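Long-range contact in cellulosomal scaffoldin (Acetivibrio cellulolyticus, PDB 4WI0), which is a cellulosome scaffold and probable cellulase, present here as its C-terminal X-module and calcium-binding dockerin, the pair that docks onto a type II cohesin: residues 1-13 with 77-91. The protein carries 1 engineered substitution. Numbering follows the deposited sequence.
Sequences GTTVSGYINPDFV and DKELSTSASPILMWA
S81 OG takes the backbone N-H of Y7 at 2.7 Å, nearly straight, and the O of Y7 lies only 2.8 Å from the same hydroxyl. The torsion that sets this oxygen between its own N and carbonyl carbon (chi1 53°) turns it to the strand at the point where 78-89 breaks off its parallel pairing with 2-10. Before the break, V4 and S5 pair with K78 and E79, and D77 extends the pattern with its side chain: OD1 receives T3 N at 2.9 Å from above the carboxylate plane. Beyond it, pairing resumes from I8 with I87 to P10 with M89, and D11 N closes the series on M89 O.

The intervening loop bulges over the Y7 ring. S83 CB sits 4.0 Å from the ring centroid, almost on its normal, a CH-pi contact, while S81 O lies at the ring's edge, buried without a partner. On the sheet face that carries S5 and N9, the N9 amide lies against P86, OD1 3.4 Å from CG, and ND2 donates a hydrogen bond to I8 O from above that carbonyl's plane. On the other face, with V4 and I8, the contacts across the strands are apolar: I8 CG2 meets M89 CG at 3.5 Å, and V4 CG1 packs on L80 CG.

In the X-module, strand 2-10 is the middle strand of a three-stranded mixed sheet, antiparallel to 44-50 on its other edge; L80, I87 and M89 pack onto strand 67-74 of the second sheet, and F12 reaches toward calcium ligand N132 of the dockerin.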
ATOM      1  N   GLY B   1      -3.850 -38.818  20.854  1.00 43.08           N
ATOM      2  CA  GLY B   1      -5.313 -38.562  20.731  1.00 41.15           C
ATOM      3  C   GLY B   1      -5.743 -38.225  19.313  1.00 39.84           C
ATOM      4  O   GLY B   1      -5.903 -39.113  18.477  1.00 40.90           O
ATOM      5  N   THR B   2      -5.913 -36.934  19.041  1.00 36.69           N
ATOM      6  CA  THR B   2      -6.482 -36.473  17.778  1.00 34.90           C
ATOM      7  C   THR B   2      -5.535 -35.532  17.037  1.00 32.04           C
ATOM      8  O   THR B   2      -4.560 -35.040  17.601  1.00 31.16           O
ATOM      9  CB  THR B   2      -7.824 -35.738  18.005  1.00 34.65           C
ATOM     10  OG1 THR B   2      -7.588 -34.456  18.600  1.00 33.94           O
ATOM     11  CG2 THR B   2      -8.752 -36.553  18.908  1.00 34.94           C
ATOM     12  N   THR B   3      -5.841 -35.293  15.765  1.00 29.84           N
ATOM     13  CA  THR B   3      -5.112 -34.328  14.955  1.00 27.94           C
ATOM     14  C   THR B   3      -5.978 -33.096  14.705  1.00 26.01           C
ATOM     15  O   THR B   3      -7.090 -33.210  14.185  1.00 26.14           O
ATOM     16  CB  THR B   3      -4.710 -34.929  13.595  1.00 28.81           C
ATOM     17  OG1 THR B   3      -3.974 -36.139  13.803  1.00 30.07           O
ATOM     18  CG2 THR B   3      -3.851 -33.951  12.803  1.00 28.39           C
ATOM     19  N   VAL B   4      -5.464 -31.925  15.076  1.00 24.06           N
ATOM     20  CA  VAL B   4      -6.092 -30.651  14.739  1.00 22.41           C
ATOM     21  C   VAL B   4      -5.312 -30.047  13.557  1.00 21.90           C
ATOM     22  O   VAL B   4      -4.102 -29.855  13.650  1.00 22.56           O
ATOM     23  CB  VAL B   4      -6.106 -29.696  15.956  1.00 21.60           C
ATOM     24  CG1 VAL B   4      -6.804 -28.389  15.623  1.00 20.74           C
ATOM     25  CG2 VAL B   4      -6.794 -30.354  17.140  1.00 21.95           C
ATOM     26  N   SER B   5      -6.005 -29.774  12.453  1.00 21.03           N
ATOM     27  CA  SER B   5      -5.382 -29.216  11.247  1.00 20.61           C
ATOM     28  C   SER B   5      -6.158 -28.020  10.663  1.00 19.40           C
ATOM     29  O   SER B   5      -7.269 -27.705  11.092  1.00 19.46           O
ATOM     30  CB  SER B   5      -5.252 -30.318  10.188  1.00 21.54           C
ATOM     31  OG  SER B   5      -6.527 -30.829   9.838  1.00 21.79           O
ATOM     32  N   GLY B   6      -5.570 -27.359   9.672  1.00 19.44           N
ATOM     33  CA  GLY B   6      -6.241 -26.261   8.979  1.00 18.74           C
ATOM     34  C   GLY B   6      -5.331 -25.408   8.116  1.00 18.56           C
ATOM     35  O   GLY B   6      -4.167 -25.750   7.892  1.00 19.13           O
ATOM     36  N   TYR B   7      -5.879 -24.294   7.639  1.00 18.05           N
ATOM     37  CA  TYR B   7      -5.174 -23.374   6.750  1.00 18.52           C
ATOM     38  C   TYR B   7      -5.222 -21.937   7.267  1.00 17.66           C
ATOM     39  O   TYR B   7      -6.276 -21.459   7.668  1.00 17.42           O
ATOM     40  CB  TYR B   7      -5.796 -23.431   5.353  1.00 19.21           C
ATOM     41  CG  TYR B   7      -5.479 -24.706   4.627  1.00 20.37           C
ATOM     42  CD1 TYR B   7      -6.249 -25.850   4.818  1.00 21.01           C
ATOM     43  CD2 TYR B   7      -4.388 -24.785   3.765  1.00 21.27           C
ATOM     44  CE1 TYR B   7      -5.952 -27.033   4.155  1.00 22.30           C
ATOM     45  CE2 TYR B   7      -4.085 -25.963   3.102  1.00 22.50           C
ATOM     46  CZ  TYR B   7      -4.870 -27.080   3.301  1.00 23.21           C
ATOM     47  OH  TYR B   7      -4.567 -28.256   2.644  1.00 24.78           O
ATOM     48  N   ILE B   8      -4.065 -21.277   7.267  1.00 17.98           N
ATOM     49  CA  ILE B   8      -3.944 -19.855   7.587  1.00 17.52           C
ATOM     50  C   ILE B   8      -3.507 -19.135   6.302  1.00 18.45           C
ATOM     51  O   ILE B   8      -2.614 -19.619   5.609  1.00 18.85           O
ATOM     52  CB  ILE B   8      -2.864 -19.590   8.680  1.00 17.22           C
ATOM     53  CG1 ILE B   8      -3.003 -20.527   9.897  1.00 17.15           C
ATOM     54  CG2 ILE B   8      -2.870 -18.128   9.102  1.00 16.53           C
ATOM     55  CD1 ILE B   8      -4.220 -20.307  10.767  1.00 16.64           C
ATOM     56  N   ASN B   9      -4.140 -18.000   5.990  1.00 18.39           N
ATOM     57  CA  ASN B   9      -3.747 -17.125   4.879  1.00 18.73           C
ATOM     58  C   ASN B   9      -3.644 -15.677   5.383  1.00 18.60           C
ATOM     59  O   ASN B   9      -4.442 -15.262   6.214  1.00 17.43           O
ATOM     60  CB  ASN B   9      -4.827 -17.121   3.786  1.00 19.33           C
ATOM     61  CG  ASN B   9      -4.709 -18.253   2.770  1.00 20.17           C
ATOM     62  OD1 ASN B   9      -5.425 -18.221   1.771  1.00 21.77           O
ATOM     63  ND2 ASN B   9      -3.861 -19.252   3.007  1.00 20.42           N
ATOM     64  N   PRO B  10      -2.689 -14.891   4.855  1.00 19.06           N
ATOM     65  CA  PRO B  10      -2.709 -13.456   5.191  1.00 19.00           C
ATOM     66  C   PRO B  10      -3.864 -12.763   4.476  1.00 19.36           C
ATOM     67  O   PRO B  10      -4.252 -13.205   3.382  1.00 20.00           O
ATOM     68  CB  PRO B  10      -1.363 -12.957   4.661  1.00 18.98           C
ATOM     69  CG  PRO B  10      -1.035 -13.889   3.550  1.00 19.69           C
ATOM     70  CD  PRO B  10      -1.589 -15.229   3.935  1.00 19.44           C
ATOM     71  N   ASP B  11      -4.423 -11.707   5.074  1.00 18.29           N
ATOM     72  CA  ASP B  11      -5.522 -10.971   4.446  1.00 19.27           C
ATOM     73  C   ASP B  11      -5.024  -9.905   3.447  1.00 20.28           C
ATOM     74  O   ASP B  11      -5.155  -8.696   3.674  1.00 19.69           O
ATOM     75  CB  ASP B  11      -6.450 -10.345   5.504  1.00 19.47           C
ATOM     76  CG  ASP B  11      -7.692  -9.727   4.896  1.00 19.92           C
ATOM     77  OD1 ASP B  11      -8.022 -10.046   3.735  1.00 20.30           O
ATOM     78  OD2 ASP B  11      -8.344  -8.911   5.567  1.00 20.35           O
ATOM     79  N   PHE B  12      -4.455 -10.375   2.341  1.00 20.35           N
ATOM     80  CA  PHE B  12      -4.124  -9.528   1.190  1.00 21.81           C
ATOM     81  C   PHE B  12      -3.833 -10.419  -0.020  1.00 23.68           C
ATOM     82  O   PHE B  12      -3.502 -11.606   0.127  1.00 21.89           O
ATOM     83  CB  PHE B  12      -2.949  -8.559   1.468  1.00 21.06           C
ATOM     84  CG  PHE B  12      -1.663  -9.230   1.909  1.00 20.88           C
ATOM     85  CD1 PHE B  12      -0.836  -9.878   0.993  1.00 21.76           C
ATOM     86  CD2 PHE B  12      -1.255  -9.168   3.230  1.00 20.76           C
ATOM     87  CE1 PHE B  12       0.340 -10.478   1.400  1.00 21.68           C
ATOM     88  CE2 PHE B  12      -0.075  -9.762   3.640  1.00 20.99           C
ATOM     89  CZ  PHE B  12       0.722 -10.421   2.729  1.00 21.02           C
ATOM     90  N   VAL B  13      -3.969  -9.841  -1.207  1.00 25.81           N
ATOM     91  CA  VAL B  13      -3.826 -10.598  -2.453  1.00 29.04           C
ATOM     92  C   VAL B  13      -2.359 -10.958  -2.713  1.00 29.22           C
ATOM     93  O   VAL B  13      -1.471 -10.137  -2.501  1.00 29.01           O
ATOM     94  CB  VAL B  13      -4.451  -9.846  -3.659  1.00 32.73           C
ATOM     95  CG1 VAL B  13      -5.923  -9.543  -3.393  1.00 32.62           C
ATOM     96  CG2 VAL B  13      -3.699  -8.560  -3.980  1.00 33.29           C
ATOM     97  N   ASP B  77     -10.530 -36.125  15.258  1.00 27.75           N
ATOM     98  CA  ASP B  77      -9.775 -35.344  14.277  1.00 27.82           C
ATOM     99  C   ASP B  77     -10.638 -34.172  13.813  1.00 27.57           C
ATOM    100  O   ASP B  77     -11.810 -34.365  13.498  1.00 27.97           O
ATOM    101  CB  ASP B  77      -9.381 -36.206  13.075  1.00 29.10           C
ATOM    102  CG  ASP B  77      -8.295 -37.213  13.400  1.00 29.95           C
ATOM    103  OD1 ASP B  77      -7.682 -37.141  14.489  1.00 29.48           O
ATOM    104  OD2 ASP B  77      -8.043 -38.087  12.548  1.00 32.17           O
ATOM    105  N   LYS B  78     -10.063 -32.968  13.786  1.00 26.91           N
ATOM    106  CA  LYS B  78     -10.816 -31.757  13.478  1.00 26.43           C
ATOM    107  C   LYS B  78     -10.058 -30.827  12.540  1.00 25.99           C
ATOM    108  O   LYS B  78      -8.899 -30.484  12.793  1.00 24.61           O
ATOM    109  CB  LYS B  78     -11.140 -30.988  14.761  1.00 26.53           C
ATOM    110  CG  LYS B  78     -11.948 -29.716  14.529  1.00 27.34           C
ATOM    111  CD  LYS B  78     -12.205 -28.981  15.831  1.00 28.88           C
ATOM    112  CE  LYS B  78     -13.234 -27.871  15.658  1.00 30.27           C
ATOM    113  NZ  LYS B  78     -14.620 -28.404  15.727  1.00 31.69           N
ATOM    114  N   GLU B  79     -10.748 -30.395  11.486  1.00 26.18           N
ATOM    115  CA  GLU B  79     -10.229 -29.392  10.562  1.00 26.37           C
ATOM    116  C   GLU B  79     -10.797 -28.016  10.925  1.00 24.64           C
ATOM    117  O   GLU B  79     -11.993 -27.785  10.800  1.00 25.55           O
ATOM    118  CB  GLU B  79     -10.592 -29.782   9.120  1.00 28.61           C
ATOM    119  CG  GLU B  79      -9.722 -29.129   8.068  1.00 29.55           C
ATOM    120  CD  GLU B  79      -9.857 -29.757   6.687  1.00 33.34           C
ATOM    121  OE1 GLU B  79     -10.989 -30.122   6.284  1.00 34.09           O
ATOM    122  OE2 GLU B  79      -8.815 -29.877   6.001  1.00 33.77           O
ATOM    123  N   LEU B  80      -9.941 -27.114  11.393  1.00 22.91           N
ATOM    124  CA  LEU B  80     -10.367 -25.776  11.800  1.00 21.16           C
ATOM    125  C   LEU B  80     -10.766 -24.905  10.634  1.00 20.43           C
ATOM    126  O   LEU B  80     -11.603 -24.029  10.785  1.00 19.79           O
ATOM    127  CB  LEU B  80      -9.261 -25.061  12.563  1.00 21.13           C
ATOM    128  CG  LEU B  80      -8.764 -25.759  13.826  1.00 22.03           C
ATOM    129  CD1 LEU B  80      -7.970 -24.767  14.662  1.00 21.98           C
ATOM    130  CD2 LEU B  80      -9.921 -26.345  14.635  1.00 22.79           C
ATOM    131  N   SER B  81     -10.160 -25.143   9.471  1.00 18.96           N
ATOM    132  CA  SER B  81     -10.417 -24.330   8.295  1.00 18.67           C
ATOM    133  C   SER B  81     -10.032 -25.129   7.052  1.00 19.27           C
ATOM    134  O   SER B  81      -9.462 -26.206   7.173  1.00 19.02           O
ATOM    135  CB  SER B  81      -9.613 -23.036   8.367  1.00 17.87           C
ATOM    136  OG  SER B  81      -8.235 -23.295   8.588  1.00 17.41           O
ATOM    137  N   THR B  82     -10.338 -24.597   5.875  1.00 19.61           N
ATOM    138  CA  THR B  82     -10.039 -25.279   4.606  1.00 20.56           C
ATOM    139  C   THR B  82      -9.224 -24.356   3.700  1.00 20.45           C
ATOM    140  O   THR B  82      -9.079 -23.165   3.987  1.00 19.04           O
ATOM    141  CB  THR B  82     -11.325 -25.685   3.874  1.00 21.86           C
ATOM    142  OG1 THR B  82     -12.061 -24.512   3.499  1.00 21.68           O
ATOM    143  CG2 THR B  82     -12.200 -26.589   4.761  1.00 22.23           C
ATOM    144  N   SER B  83      -8.695 -24.900   2.607  1.00 21.28           N
ATOM    145  CA  SER B  83      -7.896 -24.091   1.681  1.00 21.55           C
ATOM    146  C   SER B  83      -8.731 -23.010   0.985  1.00 21.36           C
ATOM    147  O   SER B  83      -8.232 -21.915   0.737  1.00 20.75           O
ATOM    148  CB  SER B  83      -7.189 -24.970   0.644  1.00 23.25           C
ATOM    149  OG  SER B  83      -8.087 -25.899   0.103  1.00 25.54           O
ATOM    150  N   ALA B  84      -9.990 -23.317   0.679  1.00 22.08           N
ATOM    151  CA  ALA B  84     -10.904 -22.344   0.068  1.00 22.51           C
ATOM    152  C   ALA B  84     -11.476 -21.348   1.093  1.00 21.66           C
ATOM    153  O   ALA B  84     -11.846 -20.228   0.733  1.00 21.48           O
ATOM    154  CB  ALA B  84     -12.034 -23.060  -0.658  1.00 24.02           C
ATOM    155  N   SER B  85     -11.540 -21.753   2.359  1.00 21.21           N
ATOM    156  CA  SER B  85     -12.029 -20.881   3.429  1.00 20.88           C
ATOM    157  C   SER B  85     -11.052 -20.912   4.616  1.00 19.94           C
ATOM    158  O   SER B  85     -11.337 -21.504   5.649  1.00 20.50           O
ATOM    159  CB  SER B  85     -13.438 -21.319   3.839  1.00 21.67           C
ATOM    160  OG  SER B  85     -13.946 -20.524   4.895  1.00 22.06           O
ATOM    161  N   PRO B  86      -9.874 -20.291   4.457  1.00 19.48           N
ATOM    162  CA  PRO B  86      -8.861 -20.295   5.506  1.00 19.00           C
ATOM    163  C   PRO B  86      -9.177 -19.312   6.623  1.00 18.19           C
ATOM    164  O   PRO B  86     -10.052 -18.466   6.476  1.00 18.21           O
ATOM    165  CB  PRO B  86      -7.606 -19.808   4.785  1.00 19.03           C
ATOM    166  CG  PRO B  86      -8.132 -18.945   3.697  1.00 19.73           C
ATOM    167  CD  PRO B  86      -9.395 -19.613   3.240  1.00 20.42           C
ATOM    168  N   ILE B  87      -8.437 -19.430   7.713  1.00 17.86           N
ATOM    169  CA  ILE B  87      -8.412 -18.399   8.754  1.00 18.09           C
ATOM    170  C   ILE B  87      -7.505 -17.275   8.243  1.00 17.74           C
ATOM    171  O   ILE B  87      -6.363 -17.515   7.837  1.00 17.36           O
ATOM    172  CB  ILE B  87      -7.892 -18.973  10.080  1.00 17.86           C
ATOM    173  CG1 ILE B  87      -8.856 -20.041  10.592  1.00 18.69           C
ATOM    174  CG2 ILE B  87      -7.700 -17.884  11.127  1.00 17.90           C
ATOM    175  CD1 ILE B  87      -8.215 -21.002  11.572  1.00 19.23           C
ATOM    176  N   LEU B  88      -8.031 -16.057   8.236  1.00 17.56           N
ATOM    177  CA  LEU B  88      -7.270 -14.909   7.791  1.00 17.71           C
ATOM    178  C   LEU B  88      -6.530 -14.255   8.953  1.00 17.74           C
ATOM    179  O   LEU B  88      -7.044 -14.204  10.067  1.00 17.49           O
ATOM    180  CB  LEU B  88      -8.190 -13.915   7.087  1.00 18.26           C
ATOM    181  CG  LEU B  88      -8.820 -14.459   5.797  1.00 19.44           C
ATOM    182  CD1 LEU B  88      -9.568 -13.360   5.069  1.00 20.51           C
ATOM    183  CD2 LEU B  88      -7.787 -15.083   4.877  1.00 20.27           C
ATOM    184  N   MET B  89      -5.303 -13.804   8.679  1.00 17.90           N
ATOM    185  CA  MET B  89      -4.484 -13.045   9.634  1.00 17.48           C
ATOM    186  C   MET B  89      -4.173 -11.650   9.070  1.00 17.89           C
ATOM    187  O   MET B  89      -3.841 -11.511   7.879  1.00 17.24           O
ATOM    188  CB  MET B  89      -3.183 -13.786   9.933  1.00 17.20           C
ATOM    189  CG  MET B  89      -3.367 -15.062  10.746  1.00 17.68           C
ATOM    190  SD  MET B  89      -3.894 -14.724  12.442  1.00 18.14           S
ATOM    191  CE  MET B  89      -2.373 -14.036  13.078  1.00 17.53           C
ATOM    192  N   TRP B  90      -4.279 -10.625   9.921  1.00 16.84           N
ATOM    193  CA  TRP B  90      -4.116  -9.227   9.465  1.00 17.02           C
ATOM    194  C   TRP B  90      -2.698  -8.704   9.683  1.00 16.72           C
ATOM    195  O   TRP B  90      -2.239  -8.556  10.830  1.00 16.93           O
ATOM    196  CB  TRP B  90      -5.112  -8.297  10.166  1.00 17.09           C
ATOM    197  CG  TRP B  90      -6.552  -8.733  10.062  1.00 17.25           C
ATOM    198  CD1 TRP B  90      -7.083  -9.622   9.172  1.00 17.40           C
ATOM    199  CD2 TRP B  90      -7.641  -8.270  10.867  1.00 17.56           C
ATOM    200  NE1 TRP B  90      -8.433  -9.746   9.381  1.00 18.18           N
ATOM    201  CE2 TRP B  90      -8.801  -8.928  10.416  1.00 17.56           C
ATOM    202  CE3 TRP B  90      -7.747  -7.365  11.930  1.00 17.48           C
ATOM    203  CZ2 TRP B  90     -10.055  -8.710  10.987  1.00 18.16           C
ATOM    204  CZ3 TRP B  90      -8.992  -7.147  12.499  1.00 17.97           C
ATOM    205  CH2 TRP B  90     -10.128  -7.817  12.027  1.00 18.30           C
ATOM    206  N   ALA B  91      -1.998  -8.434   8.584  1.00 16.38           N
ATOM    207  CA  ALA B  91      -0.662  -7.857   8.640  1.00 16.76           C
ATOM    208  C   ALA B  91      -0.716  -6.401   9.101  1.00 16.45           C
ATOM    209  O   ALA B  91      -1.701  -5.706   8.872  1.00 16.25           O
ATOM    210  CB  ALA B  91      -0.002  -7.924   7.272  1.00 16.76           C
TER
HETATM  211  O   HOH W   1      -6.661 -31.326   7.422  1.00 29.57           O
HETATM  212  O   HOH W   2      -3.912  -8.001   6.058  1.00 19.89           O